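Side-chain contacts in gingipain R2 Pro-Domain (Porphyromonas gingivalis, PDB 4IEF), which probably serves as an inhibitory chaperone that keeps its arginine-specific cysteine protease latent and aids its folding until the two are cleaved apart: residues A[118-121]-A[122-125]; A[150-153]-A[154-157]; A[58-61]-A[62-65]. All coordinates share one frame; numbering follows the deposited sequence.

Overall arrangement
Contacts 1 and 3 are turns in the loops leading to strands 133-141 and 69-74, whereas contact 2 interrupts strand 144-157, its centre about 8 Å from the centre of the chain. Contact 2 is wholly buried, and the amide of Q155, which bonds across it, also bonds to backbone outside it. The two loop contacts are only partly buried: contact 3 is polar and turns on a single carbonyl oxygen, while contact 1 adds a pair of tyrosine rings to its backbone turn bonds. All three meet one another. G119 of contact 1 bonds to G62 of contact 3, the ring of Y156 in segment 154-157 packs on both Y122 and P64, and D125 bonds to N157.

Contact 1: A[118-121]-A[122-125]; sequences YGQS and YNED
Y118 and Y122 meet as a T-shaped aromatic pair beside a short 3-10 turn, residues 120-123, in the long loop between strands 79-93 and 133-141. Y122 can be followed outward from the backbone. Its CB lies 3.6 Å from G119 O, the oxygen that receives Y122 N in the first bond of the turn. Beyond CB, the ring takes the edge of Y118 on one face: Y118 CD2 stands over its centre, 3.3 Å above the plane, and is nearly equally far from all six ring carbons. On the CD1 side the hydroxyl of S121 approaches at an oblique angle, 3.9 Å from S121 OG to Y122 CD1, while CE2 also meets Y118 CE2. The tip, OH, leaves the pair and bonds to the carbonyl of I98. The ring planes stand at 86°, so that C-H bonds of one tyrosine meet the pi cloud of the other. Tyrosine suits both places because each ring can pack by its carbon atoms and still anchor its hydroxyl elsewhere, that of Y118 on T42 OG1.

The turn itself is held by successive backbone bonds, N123 N to Q120 O at 3.0 Å and E124 N to S121 O at 3.3 Å. G119 also bonds through its backbone to G62. On the exposed side, the amides of Q120 and N123 lie nearly parallel, their planes 14° apart. A chi1 of -59° sets the N123 amide beside its own backbone N, and the rotation at chi2 brings ND2 to the turn, where it makes a weak 3.4 Å bond to Q120 O and a weak link through a water that also donates to G119 O.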
loop_
_atom_site.group_PDB
_atom_site.type_symbol
_atom_site.label_atom_id
_atom_site.label_comp_id
_atom_site.label_asym_id
_atom_site.label_seq_id
_atom_site.Cartn_x
_atom_site.Cartn_y
_atom_site.Cartn_z
ATOM N N TYR A 118 -6.464 32.154 -12.631
ATOM C CA TYR A 118 -7.046 31.821 -13.929
ATOM C C TYR A 118 -5.975 31.851 -15.017
ATOM O O TYR A 118 -5.203 32.809 -15.097
ATOM C CB TYR A 118 -8.190 32.791 -14.279
ATOM C CG TYR A 118 -9.374 32.699 -13.343
ATOM C CD1 TYR A 118 -9.448 33.492 -12.200
ATOM C CD2 TYR A 118 -10.433 31.835 -13.609
ATOM C CE1 TYR A 118 -10.534 33.407 -11.330
ATOM C CE2 TYR A 118 -11.535 31.753 -12.754
ATOM C CZ TYR A 118 -11.575 32.535 -11.609
ATOM O OH TYR A 118 -12.646 32.458 -10.754
ATOM N N GLY A 119 -5.934 30.798 -15.830
ATOM C CA GLY A 119 -5.001 30.685 -16.948
ATOM C C GLY A 119 -5.601 31.218 -18.231
ATOM O O GLY A 119 -6.752 31.664 -18.226
ATOM N N GLN A 120 -4.841 31.148 -19.350
ATOM C CA GLN A 120 -5.258 31.625 -20.670
ATOM C C GLN A 120 -6.456 30.833 -21.223
ATOM O O GLN A 120 -7.208 31.365 -22.045
ATOM C CB GLN A 120 -4.077 31.562 -21.656
ATOM C CG GLN A 120 -3.760 32.903 -22.334
ATOM C CD GLN A 120 -4.820 33.343 -23.330
ATOM O OE1 GLN A 120 -5.478 34.379 -23.161
ATOM N NE2 GLN A 120 -4.975 32.600 -24.419
ATOM N N SER A 121 -6.646 29.576 -20.748
ATOM C CA SER A 121 -7.741 28.686 -21.131
ATOM C C SER A 121 -9.129 29.316 -20.857
ATOM O O SER A 121 -10.105 28.933 -21.510
ATOM C CB SER A 121 -7.611 27.356 -20.393
ATOM O OG SER A 121 -7.671 27.506 -18.984
ATOM N N TYR A 122 -9.201 30.302 -19.918
ATOM C CA TYR A 122 -10.429 31.020 -19.535
ATOM C C TYR A 122 -10.857 32.089 -20.574
ATOM O O TYR A 122 -11.915 32.708 -20.419
ATOM C CB TYR A 122 -10.305 31.635 -18.130
ATOM C CG TYR A 122 -10.738 30.667 -17.050
ATOM C CD1 TYR A 122 -9.866 29.691 -16.572
ATOM C CD2 TYR A 122 -12.044 30.671 -16.564
ATOM C CE1 TYR A 122 -10.280 28.750 -15.631
ATOM C CE2 TYR A 122 -12.469 29.734 -15.623
ATOM C CZ TYR A 122 -11.577 28.785 -15.149
ATOM O OH TYR A 122 -11.966 27.881 -14.200
ATOM N N ASN A 123 -10.069 32.267 -21.644
ATOM C CA ASN A 123 -10.393 33.187 -22.737
ATOM C C ASN A 123 -10.773 32.400 -24.008
ATOM O O ASN A 123 -11.118 33.010 -25.018
ATOM C CB ASN A 123 -9.217 34.142 -23.016
ATOM C CG ASN A 123 -8.793 34.995 -21.837
ATOM O OD1 ASN A 123 -9.436 35.987 -21.467
ATOM N ND2 ASN A 123 -7.653 34.669 -21.262
ATOM N N GLU A 124 -10.746 31.050 -23.940
ATOM C CA GLU A 124 -11.042 30.151 -25.062
ATOM C C GLU A 124 -12.517 29.729 -25.071
ATOM O O GLU A 124 -13.009 29.161 -24.091
ATOM C CB GLU A 124 -10.120 28.916 -25.015
ATOM C CG GLU A 124 -8.676 29.224 -25.377
ATOM C CD GLU A 124 -7.635 28.257 -24.849
ATOM O OE1 GLU A 124 -6.581 28.735 -24.370
ATOM O OE2 GLU A 124 -7.858 27.027 -24.928
ATOM N N ASP A 125 -13.223 30.043 -26.172
ATOM C CA ASP A 125 -14.642 29.740 -26.351
ATOM C C ASP A 125 -14.831 28.294 -26.853
ATOM O O ASP A 125 -15.054 28.055 -28.045
ATOM C CB ASP A 125 -15.301 30.763 -27.299
ATOM C CG ASP A 125 -16.820 30.692 -27.414
ATOM O OD1 ASP A 125 -17.458 30.003 -26.577
ATOM O OD2 ASP A 125 -17.375 31.355 -28.314
HETATM O O HOH W 1 -7.615 34.498 -18.116
#

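Contact 2: A[150-153]-A[154-157]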
loop_
_atom_site.group_PDB
_atom_site.type_symbol
_atom_site.label_atom_id
_atom_site.label_comp_id
_atom_site.label_asym_id
_atom_site.label_seq_id
_atom_site.Cartn_x
_atom_site.Cartn_y
_atom_site.Cartn_z
ATOM N N ASN A 150 -11.632 6.740 -17.785
ATOM C CA ASN A 150 -11.950 7.981 -17.072
ATOM C C ASN A 150 -13.216 8.637 -17.613
ATOM O O ASN A 150 -13.340 8.865 -18.820
ATOM C CB ASN A 150 -10.785 8.979 -17.161
ATOM C CG ASN A 150 -9.440 8.327 -16.987
ATOM O OD1 ASN A 150 -9.131 7.779 -15.925
ATOM N ND2 ASN A 150 -8.653 8.288 -18.055
ATOM N N PHE A 151 -14.141 8.953 -16.706
ATOM C CA PHE A 151 -15.363 9.681 -17.030
ATOM C C PHE A 151 -15.163 11.130 -16.664
ATOM O O PHE A 151 -14.734 11.400 -15.544
ATOM C CB PHE A 151 -16.568 9.114 -16.264
ATOM C CG PHE A 151 -16.942 7.692 -16.589
ATOM C CD1 PHE A 151 -16.483 6.639 -15.804
ATOM C CD2 PHE A 151 -17.779 7.405 -17.664
ATOM C CE1 PHE A 151 -16.856 5.321 -16.088
ATOM C CE2 PHE A 151 -18.151 6.092 -17.947
ATOM C CZ PHE A 151 -17.688 5.059 -17.157
ATOM N N ALA A 152 -15.431 12.059 -17.592
ATOM C CA ALA A 152 -15.345 13.499 -17.341
ATOM C C ALA A 152 -16.778 14.064 -17.471
ATOM O O ALA A 152 -17.179 14.506 -18.551
ATOM C CB ALA A 152 -14.362 14.162 -18.303
ATOM N N PRO A 153 -17.601 13.958 -16.395
ATOM C CA PRO A 153 -19.011 14.366 -16.503
ATOM C C PRO A 153 -19.267 15.862 -16.317
ATOM O O PRO A 153 -20.429 16.285 -16.317
ATOM C CB PRO A 153 -19.677 13.570 -15.384
ATOM C CG PRO A 153 -18.626 13.469 -14.337
ATOM C CD PRO A 153 -17.308 13.418 -15.047
ATOM N N LEU A 154 -18.204 16.655 -16.144
ATOM C CA LEU A 154 -18.334 18.092 -15.975
ATOM C C LEU A 154 -17.549 18.794 -17.089
ATOM O O LEU A 154 -16.318 18.744 -17.124
ATOM C CB LEU A 154 -17.887 18.533 -14.564
ATOM C CG LEU A 154 -18.677 17.942 -13.379
ATOM C CD1 LEU A 154 -17.993 18.231 -12.079
ATOM C CD2 LEU A 154 -20.116 18.466 -13.335
ATOM N N GLN A 155 -18.292 19.374 -18.040
ATOM C CA GLN A 155 -17.753 20.080 -19.202
ATOM C C GLN A 155 -18.109 21.561 -19.058
ATOM O O GLN A 155 -19.273 21.895 -18.849
ATOM C CB GLN A 155 -18.275 19.472 -20.514
ATOM C CG GLN A 155 -17.994 17.967 -20.677
ATOM C CD GLN A 155 -16.554 17.610 -20.970
ATOM O OE1 GLN A 155 -15.860 18.280 -21.740
ATOM N NE2 GLN A 155 -16.089 16.502 -20.402
ATOM N N TYR A 156 -17.101 22.438 -19.086
ATOM C CA TYR A 156 -17.312 23.858 -18.838
ATOM C C TYR A 156 -16.667 24.738 -19.885
ATOM O O TYR A 156 -15.471 24.613 -20.174
ATOM C CB TYR A 156 -16.774 24.219 -17.432
ATOM C CG TYR A 156 -16.863 25.680 -17.038
ATOM C CD1 TYR A 156 -18.090 26.274 -16.755
ATOM C CD2 TYR A 156 -15.714 26.447 -16.868
ATOM C CE1 TYR A 156 -18.174 27.608 -16.360
ATOM C CE2 TYR A 156 -15.784 27.781 -16.469
ATOM C CZ TYR A 156 -17.017 28.357 -16.215
ATOM O OH TYR A 156 -17.082 29.673 -15.815
ATOM N N ASN A 157 -17.486 25.641 -20.441
ATOM C CA ASN A 157 -17.070 26.658 -21.390
ATOM C C ASN A 157 -16.820 27.934 -20.575
ATOM O O ASN A 157 -17.772 28.473 -20.009
ATOM C CB ASN A 157 -18.117 26.856 -22.499
ATOM C CG ASN A 157 -17.660 27.735 -23.649
ATOM O OD1 ASN A 157 -17.072 28.813 -23.469
ATOM N ND2 ASN A 157 -17.948 27.305 -24.868
#
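The amide of Q155 meets the A152 carbonyl at its edge: A152 O lies exactly in the amide plane, 2.9 Å from NE2, and the N-H points at it with an angle of 157°. The methyl of A152 comes to the same end of the amide, with CB 3.6 Å from NE2. At a second flat group, the peptide joining P153 to L154, CG and CD2 of L154 lie alongside the P153 carbonyl, obliquely above its plane, with CD2 3.7 Å from P153 O.

CG of Q155 sits beside the backbone N, and a bend at chi2 (-73°) folds the chain back on the residues before it instead of letting it run outward. The buried amide is well provided for: NE2 also donates to E131 O, while OE1 accepts from G130 N, so its rotation is fixed from both ends. Glutamine suits the place because it is long enough to double back and offers both donor and acceptor. A152 is small enough to leave the amide room.

P153, with its ring against F30 and F52, has no N-H to give to a neighbouring strand, and the backbone leaves strand geometry there, kinking the chain. Backbone pairing nonetheless continues around the kink, A152 with I132 on one hand and P153 with Y166 on the other. This is a short interruption of an interior strand in an antiparallel sheet, 144-157 lying between 133-141 and 162-176, with a side-chain amide bonding across the break.

Contact 3: A[58-61]-A[62-65]; sequences ISEK and GTPI
A chi1 of 74° places the hydroxyl of T63 between its own N and carbonyl carbon, turned back toward E60. From there OG1 donates to E60 O at 2.6 Å, a short bond lying 17° from the carbonyl plane. The same oxygen accepts T63 N at 3.0 Å in the bond that closes a type II beta turn from E60 to T63. E60 has CG anti to its N (chi1 -175°), and its extended chain crosses T63 at about a right angle, with E60 CB 3.8 Å from T63 OG1 and OE1 near the methyl CG2.

G62 holds the third position of the turn with a positive phi. A side chain there would run into the carbonyl oxygen of K61, so glycine is the natural occupant. G62 and T63 bond through their backbones to S101, tying the turn to another loop. K61, on the exposed corner, lays its aliphatic start beside the G62 peptide.

S59, just before the turn, brings its CB to 3.9 Å from T63 OG1, and its hydroxyl accepts from the backbone N of L66 beyond the turn. P64 follows and packs against Y122.

Chemically, E60 O is gripped by two donors from one residue. The threonine proton is thereby committed to it, and the paired bonds probably polarise the carbonyl and fix the rotation of the T63 side chain.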
loop_
_atom_site.group_PDB
_atom_site.type_symbol
_atom_site.label_atom_id
_atom_site.label_comp_id
_atom_site.label_asym_id
_atom_site.label_seq_id
_atom_site.Cartn_x
_atom_site.Cartn_y
_atom_site.Cartn_z
ATOM N N ILE A 58 -7.804 16.321 -11.336
ATOM C CA ILE A 58 -6.501 16.131 -11.979
ATOM C C ILE A 58 -6.327 17.211 -13.072
ATOM O O ILE A 58 -5.447 17.097 -13.930
ATOM C CB ILE A 58 -6.280 14.687 -12.524
ATOM C CG1 ILE A 58 -7.447 14.207 -13.388
ATOM C CG2 ILE A 58 -5.982 13.698 -11.407
ATOM C CD1 ILE A 58 -7.219 14.340 -14.912
ATOM N N SER A 59 -7.184 18.255 -13.031
ATOM C CA SER A 59 -7.182 19.374 -13.974
ATOM C C SER A 59 -5.889 20.179 -13.868
ATOM O O SER A 59 -5.416 20.457 -12.762
ATOM C CB SER A 59 -8.374 20.290 -13.726
ATOM O OG SER A 59 -9.589 19.563 -13.693
ATOM N N GLU A 60 -5.317 20.523 -15.030
ATOM C CA GLU A 60 -4.096 21.311 -15.192
ATOM C C GLU A 60 -4.265 22.678 -14.526
ATOM O O GLU A 60 -5.356 23.253 -14.585
ATOM C CB GLU A 60 -3.811 21.468 -16.700
ATOM C CG GLU A 60 -2.515 22.172 -17.072
ATOM C CD GLU A 60 -2.376 22.570 -18.531
ATOM O OE1 GLU A 60 -3.151 22.065 -19.376
ATOM O OE2 GLU A 60 -1.472 23.381 -18.835
ATOM N N LYS A 61 -3.189 23.187 -13.895
ATOM C CA LYS A 61 -3.164 24.474 -13.203
ATOM C C LYS A 61 -3.657 25.608 -14.119
ATOM O O LYS A 61 -3.183 25.748 -15.250
ATOM C CB LYS A 61 -1.744 24.769 -12.691
ATOM C CG LYS A 61 -1.672 25.896 -11.668
ATOM C CD LYS A 61 -0.229 26.263 -11.361
ATOM C CE LYS A 61 -0.124 27.495 -10.505
ATOM N NZ LYS A 61 -0.474 28.710 -11.277
ATOM N N GLY A 62 -4.636 26.366 -13.631
ATOM C CA GLY A 62 -5.217 27.493 -14.353
ATOM C C GLY A 62 -6.401 27.160 -15.238
ATOM O O GLY A 62 -7.019 28.075 -15.799
ATOM N N THR A 63 -6.702 25.853 -15.409
ATOM C CA THR A 63 -7.837 25.364 -16.206
ATOM C C THR A 63 -9.001 25.045 -15.240
ATOM O O THR A 63 -8.739 24.815 -14.052
ATOM C CB THR A 63 -7.450 24.152 -17.086
ATOM O OG1 THR A 63 -7.308 22.975 -16.289
ATOM C CG2 THR A 63 -6.217 24.403 -17.966
ATOM N N PRO A 64 -10.274 24.986 -15.698
ATOM C CA PRO A 64 -11.377 24.754 -14.743
ATOM C C PRO A 64 -11.276 23.446 -13.954
ATOM O O PRO A 64 -10.868 22.434 -14.514
ATOM C CB PRO A 64 -12.626 24.765 -15.633
ATOM C CG PRO A 64 -12.233 25.552 -16.838
ATOM C CD PRO A 64 -10.789 25.241 -17.062
ATOM N N ILE A 65 -11.627 23.484 -12.641
ATOM C CA ILE A 65 -11.658 22.290 -11.779
ATOM C C ILE A 65 -12.851 21.473 -12.240
ATOM O O ILE A 65 -13.997 21.859 -12.016
ATOM C CB ILE A 65 -11.707 22.599 -10.254
ATOM C CG1 ILE A 65 -10.428 23.336 -9.798
ATOM C CG2 ILE A 65 -11.940 21.301 -9.419
ATOM C CD1 ILE A 65 -10.504 23.993 -8.435
#